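Local coordinates for protein 2-hydroxyisobutanoyl-CoA mutase large subunit (Aquincola tertiaricarbonis, PDB 4R3U) that interconverts 2-hydroxyisobutyryl-CoA and (S)-3-hydroxybutyryl-CoA together with a cobalamin-binding small subunit, as the substrate-binding large subunit of a B12-dependent mutase, at residues Phe55-Thr69 against Gly418-Lys432. Sequence-based numbering, arbitrary orientation.
Sequences FPVQRTYTAADIADT and GSYYVEALTTEYEKK
Phe55 lies over Tyr429 in an offset stack: the ring centroids are 4.1 Å apart and the planes only 3° from parallel. Around this pair, Leu425 CD1 meets Phe55 CD2 at 3.8 Å and Lys432 CG lies 3.8 Å from Phe55 CZ before its chain bends away, while Tyr429 OH hydrogen-bonds to Glu308. Tyr61 covers the first turn of the same helix differently. Its CG, anti to the carbonyl carbon (chi1 -69°), carries the ring over the backbone, where Tyr421 CA stands 4.0 Å from the Tyr61 ring centroid in a CH-pi contact; the two tyrosine rings themselves meet obliquely, their planes at 31°. At the far end of the ring, Gln58 N donates a nearly straight bond to Tyr61 OH (3.0 Å), which fixes the phenol against its own loop. Phe55 to Tyr61 runs against the helix direction; Ile66 to Thr69, a type I beta turn, returns along it. In this TIM-barrel large subunit the N-terminal segment covers helix 420-442, whose Val422, Leu425 and Tyr429 touch helix 306-327; the second large subunit also packs here, its Val412 on Val57. A leucine in place of Tyr61 would probably leave Gln58 N without its hydroxyl acceptor and Tyr421 CA without an aromatic face. Tyr420, at the helix start, lies flat beneath the Thr62-Ala63 peptide, with Ala63 N over its ring centre and Ile66 CD1 at its edge, 3.9 Å from Tyr420 CD1. Ile66 CG2 reaches Ala424 CB at 3.8 Å. Farther along, the hydroxyls Thr69 OG1 and Thr427 OG1 hydrogen-bond at 3.0 Å, and Arg318 also bonds to Thr427 OG1.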
# COMPACT_ATOMS: atom_id res chain seq x y z
N PHE A 55 -9.79 -20.09 -6.74
CA PHE A 55 -10.88 -20.48 -5.85
C PHE A 55 -12.07 -19.61 -6.24
O PHE A 55 -11.90 -18.39 -6.32
CB PHE A 55 -10.51 -20.23 -4.39
CG PHE A 55 -9.82 -21.37 -3.68
CD1 PHE A 55 -8.66 -21.92 -4.20
CD2 PHE A 55 -10.31 -21.85 -2.47
CE1 PHE A 55 -8.02 -22.97 -3.54
CE2 PHE A 55 -9.65 -22.88 -1.80
CZ PHE A 55 -8.51 -23.44 -2.34
N PRO A 56 -13.24 -20.20 -6.53
CA PRO A 56 -14.41 -19.36 -6.87
C PRO A 56 -14.89 -18.55 -5.66
O PRO A 56 -14.93 -19.06 -4.52
CB PRO A 56 -15.45 -20.36 -7.37
CG PRO A 56 -15.08 -21.66 -6.75
CD PRO A 56 -13.60 -21.64 -6.51
N VAL A 57 -15.23 -17.27 -5.90
CA VAL A 57 -15.72 -16.36 -4.87
C VAL A 57 -17.17 -15.94 -5.07
O VAL A 57 -17.62 -15.80 -6.22
CB VAL A 57 -14.78 -15.16 -4.60
CG1 VAL A 57 -13.42 -15.63 -4.12
CG2 VAL A 57 -14.65 -14.24 -5.82
N GLN A 58 -17.91 -15.79 -3.95
CA GLN A 58 -19.31 -15.33 -3.99
C GLN A 58 -19.32 -13.77 -4.08
O GLN A 58 -18.33 -13.13 -3.71
CB GLN A 58 -20.07 -15.77 -2.72
CG GLN A 58 -20.18 -17.31 -2.53
CD GLN A 58 -20.67 -17.71 -1.15
OE1 GLN A 58 -21.20 -16.92 -0.38
NE2 GLN A 58 -20.50 -18.96 -0.79
N ARG A 59 -20.45 -13.18 -4.55
CA ARG A 59 -20.68 -11.74 -4.63
C ARG A 59 -20.46 -11.11 -3.26
O ARG A 59 -19.79 -10.08 -3.15
CB ARG A 59 -22.10 -11.45 -5.16
CG ARG A 59 -22.50 -9.97 -5.18
CD ARG A 59 -23.86 -9.74 -5.83
NE ARG A 59 -23.87 -10.20 -7.22
CZ ARG A 59 -24.41 -11.34 -7.65
NH1 ARG A 59 -25.06 -12.13 -6.80
NH2 ARG A 59 -24.32 -11.69 -8.92
N THR A 60 -21.01 -11.76 -2.21
CA THR A 60 -20.90 -11.38 -0.80
C THR A 60 -21.00 -12.63 0.07
O THR A 60 -21.55 -13.65 -0.36
CB THR A 60 -21.89 -10.24 -0.44
OG1 THR A 60 -21.26 -9.32 0.46
CG2 THR A 60 -23.23 -10.75 0.14
N TYR A 61 -20.46 -12.55 1.29
CA TYR A 61 -20.49 -13.62 2.28
C TYR A 61 -21.28 -13.13 3.52
O TYR A 61 -21.15 -11.97 3.93
CB TYR A 61 -19.05 -14.08 2.64
CG TYR A 61 -18.33 -14.80 1.52
CD1 TYR A 61 -17.78 -14.10 0.45
CD2 TYR A 61 -18.17 -16.18 1.55
CE1 TYR A 61 -17.15 -14.76 -0.60
CE2 TYR A 61 -17.51 -16.85 0.51
CZ TYR A 61 -17.00 -16.13 -0.56
OH TYR A 61 -16.37 -16.80 -1.59
N THR A 62 -22.13 -14.00 4.07
CA THR A 62 -22.94 -13.71 5.26
C THR A 62 -22.54 -14.69 6.36
O THR A 62 -21.68 -15.55 6.12
CB THR A 62 -24.43 -13.77 4.94
OG1 THR A 62 -24.81 -15.11 4.57
CG2 THR A 62 -24.83 -12.74 3.86
N ALA A 63 -23.16 -14.58 7.55
CA ALA A 63 -22.85 -15.48 8.67
C ALA A 63 -23.24 -16.92 8.35
O ALA A 63 -22.63 -17.84 8.90
CB ALA A 63 -23.57 -15.02 9.92
N ALA A 64 -24.23 -17.11 7.42
CA ALA A 64 -24.73 -18.41 6.98
C ALA A 64 -23.61 -19.25 6.32
O ALA A 64 -23.53 -20.46 6.54
CB ALA A 64 -25.91 -18.23 6.04
N ASP A 65 -22.75 -18.57 5.56
CA ASP A 65 -21.62 -19.17 4.83
C ASP A 65 -20.56 -19.77 5.74
O ASP A 65 -19.82 -20.64 5.29
CB ASP A 65 -20.97 -18.13 3.89
CG ASP A 65 -21.91 -17.55 2.87
OD1 ASP A 65 -22.51 -18.34 2.09
OD2 ASP A 65 -22.07 -16.32 2.84
N ILE A 66 -20.48 -19.31 7.00
CA ILE A 66 -19.49 -19.79 7.96
C ILE A 66 -20.07 -20.59 9.14
O ILE A 66 -19.31 -21.03 10.00
CB ILE A 66 -18.48 -18.68 8.38
CG1 ILE A 66 -19.16 -17.47 9.06
CG2 ILE A 66 -17.62 -18.26 7.19
CD1 ILE A 66 -18.26 -16.76 10.06
N ALA A 67 -21.39 -20.79 9.15
CA ALA A 67 -22.15 -21.52 10.19
C ALA A 67 -21.64 -22.95 10.41
O ALA A 67 -21.71 -23.44 11.53
CB ALA A 67 -23.63 -21.54 9.84
N ASP A 68 -21.11 -23.59 9.35
CA ASP A 68 -20.59 -24.95 9.44
C ASP A 68 -19.17 -25.03 10.02
O ASP A 68 -18.74 -26.11 10.39
CB ASP A 68 -20.78 -25.72 8.12
CG ASP A 68 -22.25 -25.87 7.68
OD1 ASP A 68 -23.16 -25.87 8.56
OD2 ASP A 68 -22.50 -26.00 6.46
N THR A 69 -18.47 -23.88 10.15
CA THR A 69 -17.16 -23.81 10.80
C THR A 69 -17.40 -23.51 12.29
O THR A 69 -17.93 -22.44 12.61
CB THR A 69 -16.25 -22.75 10.17
OG1 THR A 69 -16.07 -23.00 8.78
CG2 THR A 69 -14.90 -22.67 10.84
N GLY A 418 -13.35 -13.41 12.00
CA GLY A 418 -14.81 -13.29 11.96
C GLY A 418 -15.37 -12.90 10.61
O GLY A 418 -16.55 -13.15 10.36
N SER A 419 -14.55 -12.25 9.76
CA SER A 419 -14.93 -11.84 8.40
C SER A 419 -15.55 -13.03 7.71
O SER A 419 -14.93 -14.10 7.63
CB SER A 419 -13.70 -11.35 7.63
OG SER A 419 -13.91 -11.35 6.23
N TYR A 420 -16.79 -12.87 7.24
CA TYR A 420 -17.50 -13.96 6.59
C TYR A 420 -16.71 -14.55 5.41
O TYR A 420 -16.58 -15.77 5.32
CB TYR A 420 -18.91 -13.54 6.20
CG TYR A 420 -19.72 -12.93 7.32
CD1 TYR A 420 -19.78 -13.52 8.58
CD2 TYR A 420 -20.49 -11.79 7.10
CE1 TYR A 420 -20.55 -12.98 9.60
CE2 TYR A 420 -21.30 -11.25 8.10
CZ TYR A 420 -21.33 -11.85 9.35
OH TYR A 420 -22.11 -11.28 10.33
N TYR A 421 -16.12 -13.69 4.58
CA TYR A 421 -15.32 -14.06 3.43
C TYR A 421 -14.01 -14.72 3.85
O TYR A 421 -13.75 -15.85 3.40
CB TYR A 421 -15.10 -12.84 2.50
CG TYR A 421 -14.12 -13.04 1.36
CD1 TYR A 421 -14.11 -14.22 0.61
CD2 TYR A 421 -13.23 -12.03 0.99
CE1 TYR A 421 -13.18 -14.43 -0.41
CE2 TYR A 421 -12.32 -12.21 -0.05
CZ TYR A 421 -12.28 -13.42 -0.73
OH TYR A 421 -11.37 -13.62 -1.75
N VAL A 422 -13.21 -14.05 4.71
CA VAL A 422 -11.91 -14.58 5.13
C VAL A 422 -12.10 -15.90 5.86
O VAL A 422 -11.39 -16.86 5.56
CB VAL A 422 -11.04 -13.53 5.90
CG1 VAL A 422 -9.67 -14.09 6.32
CG2 VAL A 422 -10.87 -12.25 5.08
N GLU A 423 -13.13 -16.00 6.72
CA GLU A 423 -13.42 -17.24 7.43
C GLU A 423 -13.82 -18.42 6.54
O GLU A 423 -13.32 -19.52 6.74
CB GLU A 423 -14.36 -17.05 8.63
CG GLU A 423 -13.80 -16.18 9.76
CD GLU A 423 -12.50 -16.56 10.45
OE1 GLU A 423 -11.89 -17.60 10.12
OE2 GLU A 423 -12.08 -15.78 11.33
N ALA A 424 -14.66 -18.16 5.52
CA ALA A 424 -15.11 -19.15 4.53
C ALA A 424 -13.95 -19.60 3.66
O ALA A 424 -13.79 -20.80 3.42
CB ALA A 424 -16.22 -18.56 3.68
N LEU A 425 -13.11 -18.63 3.21
CA LEU A 425 -11.93 -18.91 2.41
C LEU A 425 -10.86 -19.67 3.21
O LEU A 425 -10.27 -20.61 2.67
CB LEU A 425 -11.37 -17.62 1.79
CG LEU A 425 -10.52 -17.75 0.51
CD1 LEU A 425 -11.21 -18.67 -0.56
CD2 LEU A 425 -10.21 -16.39 -0.07
N THR A 426 -10.65 -19.29 4.51
CA THR A 426 -9.73 -20.00 5.42
C THR A 426 -10.17 -21.48 5.50
O THR A 426 -9.34 -22.39 5.37
CB THR A 426 -9.75 -19.35 6.83
OG1 THR A 426 -9.34 -17.99 6.74
CG2 THR A 426 -8.90 -20.12 7.85
N THR A 427 -11.49 -21.71 5.66
CA THR A 427 -12.06 -23.06 5.75
C THR A 427 -11.95 -23.87 4.44
O THR A 427 -11.72 -25.08 4.49
CB THR A 427 -13.44 -23.00 6.42
OG1 THR A 427 -13.29 -22.45 7.74
CG2 THR A 427 -14.10 -24.36 6.49
N GLU A 428 -12.12 -23.19 3.29
CA GLU A 428 -12.02 -23.76 1.94
C GLU A 428 -10.58 -24.21 1.71
O GLU A 428 -10.36 -25.35 1.31
CB GLU A 428 -12.48 -22.76 0.86
CG GLU A 428 -13.87 -23.05 0.33
CD GLU A 428 -13.99 -24.36 -0.45
OE1 GLU A 428 -14.50 -25.35 0.13
OE2 GLU A 428 -13.56 -24.40 -1.63
N TYR A 429 -9.59 -23.34 2.04
CA TYR A 429 -8.17 -23.68 1.95
C TYR A 429 -7.82 -24.93 2.78
O TYR A 429 -7.21 -25.85 2.24
CB TYR A 429 -7.27 -22.48 2.31
CG TYR A 429 -6.80 -21.77 1.07
CD1 TYR A 429 -5.64 -22.17 0.40
CD2 TYR A 429 -7.60 -20.80 0.46
CE1 TYR A 429 -5.26 -21.59 -0.80
CE2 TYR A 429 -7.22 -20.20 -0.73
CZ TYR A 429 -6.05 -20.59 -1.36
OH TYR A 429 -5.71 -20.03 -2.56
N GLU A 430 -8.27 -24.99 4.06
CA GLU A 430 -8.07 -26.10 5.00
C GLU A 430 -8.47 -27.45 4.38
O GLU A 430 -7.65 -28.35 4.26
CB GLU A 430 -8.86 -25.83 6.29
CG GLU A 430 -8.59 -26.86 7.37
CD GLU A 430 -9.61 -26.97 8.47
OE1 GLU A 430 -9.41 -27.80 9.38
OE2 GLU A 430 -10.65 -26.27 8.40
N LYS A 431 -9.74 -27.56 3.94
CA LYS A 431 -10.31 -28.74 3.32
C LYS A 431 -9.55 -29.13 2.04
O LYS A 431 -9.19 -30.30 1.89
CB LYS A 431 -11.81 -28.55 3.06
CG LYS A 431 -12.62 -28.46 4.36
CD LYS A 431 -14.05 -27.99 4.14
CE LYS A 431 -14.86 -27.94 5.42
NZ LYS A 431 -16.19 -27.28 5.23
N LYS A 432 -9.26 -28.15 1.16
CA LYS A 432 -8.53 -28.38 -0.10
C LYS A 432 -7.11 -28.82 0.16
O LYS A 432 -6.61 -29.69 -0.56
CB LYS A 432 -8.61 -27.17 -1.04
CG LYS A 432 -9.99 -26.90 -1.66
CD LYS A 432 -10.36 -27.83 -2.80
CE LYS A 432 -11.86 -27.84 -3.00
NZ LYS A 432 -12.31 -29.01 -3.81